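Local coordinates for pilin (PDB 3GLD), which forms, as the major covalently linked subunit, the streptococcal pilus that is required for adhesion to host cells, bacterial aggregation and biofilm formation, at residues K201-G206 with D226-K231. The protein carries 2 engineered substitutions. Sequence-based numbering, arbitrary orientation.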
loop_
_atom_site.group_PDB
_atom_site.type_symbol
_atom_site.label_atom_id
_atom_site.label_comp_id
_atom_site.label_asym_id
_atom_site.label_seq_id
_atom_site.Cartn_x
_atom_site.Cartn_y
_atom_site.Cartn_z
ATOM N N LYS A 201 15.550 13.707 -12.963
ATOM C CA LYS A 201 16.776 14.482 -12.822
ATOM C C LYS A 201 16.509 15.926 -13.201
ATOM O O LYS A 201 15.973 16.196 -14.283
ATOM C CB LYS A 201 17.923 13.906 -13.685
ATOM C CG LYS A 201 19.210 14.745 -13.602
ATOM C CD LYS A 201 20.418 14.053 -14.251
ATOM C CE LYS A 201 21.527 15.073 -14.467
ATOM N NZ LYS A 201 22.812 14.479 -14.914
ATOM N N THR A 202 16.885 16.847 -12.307
ATOM C CA THR A 202 16.707 18.287 -12.517
ATOM C C THR A 202 18.064 18.972 -12.705
ATOM O O THR A 202 18.992 18.740 -11.936
ATOM C CB THR A 202 15.937 18.918 -11.335
ATOM O OG1 THR A 202 14.685 18.238 -11.196
ATOM C CG2 THR A 202 15.677 20.413 -11.545
ATOM N N THR A 203 18.159 19.781 -13.758
ATOM C CA THR A 203 19.351 20.553 -14.076
ATOM C C THR A 203 18.984 22.021 -14.022
ATOM O O THR A 203 17.816 22.396 -14.150
ATOM C CB THR A 203 19.907 20.211 -15.485
ATOM O OG1 THR A 203 18.914 20.500 -16.483
ATOM C CG2 THR A 203 20.294 18.741 -15.576
ATOM N N LYS A 204 19.979 22.862 -13.794
ATOM C CA LYS A 204 19.764 24.295 -13.826
ATOM C C LYS A 204 19.352 24.670 -15.255
ATOM O O LYS A 204 19.812 24.063 -16.226
ATOM C CB LYS A 204 21.047 25.003 -13.385
ATOM C CG LYS A 204 21.729 24.294 -12.204
ATOM C CD LYS A 204 22.963 25.006 -11.666
ATOM C CE LYS A 204 22.590 26.201 -10.791
ATOM N NZ LYS A 204 23.501 26.347 -9.613
ATOM N N GLY A 205 18.440 25.627 -15.384
ATOM C CA GLY A 205 18.092 26.152 -16.703
ATOM C C GLY A 205 16.706 25.806 -17.202
ATOM O O GLY A 205 15.796 25.522 -16.417
ATOM N N GLY A 206 16.567 25.819 -18.525
ATOM C CA GLY A 206 15.265 25.750 -19.185
ATOM C C GLY A 206 14.639 24.372 -19.310
ATOM O O GLY A 206 13.412 24.246 -19.413
ATOM N N ASP A 226 27.084 20.727 -9.649
ATOM C CA ASP A 226 26.604 21.636 -8.613
ATOM C C ASP A 226 25.178 22.109 -8.896
ATOM O O ASP A 226 24.871 22.508 -10.026
ATOM C CB ASP A 226 27.518 22.873 -8.545
ATOM C CG ASP A 226 27.028 23.897 -7.544
ATOM O OD1 ASP A 226 27.075 23.602 -6.335
ATOM O OD2 ASP A 226 26.596 24.997 -7.965
ATOM N N GLY A 227 24.324 22.119 -7.865
ATOM C CA GLY A 227 22.974 22.628 -8.028
ATOM C C GLY A 227 22.009 21.706 -8.788
ATOM O O GLY A 227 20.874 22.081 -9.063
ATOM N N GLU A 228 22.434 20.499 -9.116
ATOM C CA GLU A 228 21.523 19.560 -9.790
ATOM C C GLU A 228 21.042 18.503 -8.801
ATOM O O GLU A 228 21.645 18.327 -7.730
ATOM C CB GLU A 228 22.226 18.907 -10.997
ATOM C CG GLU A 228 22.600 19.921 -12.068
ATOM C CD GLU A 228 23.218 19.303 -13.327
ATOM O OE1 GLU A 228 23.722 18.155 -13.291
ATOM O OE2 GLU A 228 23.171 19.984 -14.363
ATOM N N SER A 229 19.966 17.788 -9.153
ATOM C CA SER A 229 19.525 16.718 -8.290
ATOM C C SER A 229 18.799 15.621 -9.079
ATOM O O SER A 229 18.304 15.856 -10.191
ATOM C CB SER A 229 18.599 17.279 -7.187
ATOM O OG SER A 229 17.392 17.813 -7.760
ATOM N N ILE A 230 18.754 14.429 -8.489
ATOM C CA ILE A 230 17.784 13.418 -8.888
ATOM C C ILE A 230 16.792 13.218 -7.731
ATOM O O ILE A 230 17.101 13.556 -6.580
ATOM C CB ILE A 230 18.414 12.062 -9.276
ATOM C CG1 ILE A 230 19.136 11.396 -8.096
ATOM C CG2 ILE A 230 19.326 12.213 -10.515
ATOM C CD1 ILE A 230 19.215 9.884 -8.235
ATOM N N LYS A 231 15.622 12.665 -8.057
ATOM C CA LYS A 231 14.589 12.375 -7.085
ATOM C C LYS A 231 13.891 11.077 -7.529
ATOM O O LYS A 231 13.315 11.013 -8.624
ATOM C CB LYS A 231 13.575 13.519 -7.009
ATOM C CG LYS A 231 12.599 13.394 -5.801
ATOM C CD LYS A 231 11.348 14.228 -5.962
ATOM C CE LYS A 231 11.639 15.702 -5.993
ATOM N NZ LYS A 231 10.393 16.510 -5.774
HETATM O O HOH W 1 26.207 26.051 -10.362
#
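Thr202 and Ser229 form an antiparallel hydrogen-bonded pair, the N of Thr202 giving a bond of 2.7 Å to Ser229 O and the N of Ser229 returning one of 3.1 Å to Thr202 O. Beside them Lys201 and Ile230 make a non-hydrogen-bonded pair, their side chains on the same face of the sheet.

Glu228 contributes the most buried surface of any residue in the contact. Its CB sits 3.4 Å from Thr202 O, and its CG passes that same oxygen and the CA of Thr203. With CG anti to the carbonyl carbon (chi1 -64°) and the chain extended beyond it, the glutamate runs alongside Thr203, both side chains pointing the same way. CD lies against the CG2 methyl of Thr203, and at the tip the carboxylate divides its work: OE2 packs 3.4 Å from that same methyl, whereas OE1 accepts a hydrogen bond from the backbone N of Lys225 and faces the end of Lys201. The Lys201 NZ stays 4.1 Å from OE1, too far for a salt bridge but near enough that its charge would probably favour the ionised carboxylate, and is itself hydrogen-bonded to Thr223 O. Nearer its root, Lys201 lays CB and CG against the CG2 methyl of Ile230.

Past the paired strands, Lys204 bends at chi3 (78°) and brings CD to 3.5 Å from Asp226 O. Its NZ makes a long salt bridge of 3.8 Å to Asp226 OD2, reinforced by a water that accepts from NZ and donates to OD2.

Strand 229-236 is flanked by strands 196-202 and 151-169, while Ile230 leans onto Phe222 and Leu224 of strand 220-224, joining two sheets of the C-terminal domain. Asp226 OD1 accepts from Val168 N, tying the turn after strand 220-224 to strand 151-169, which carries the isopeptide-forming Lys166.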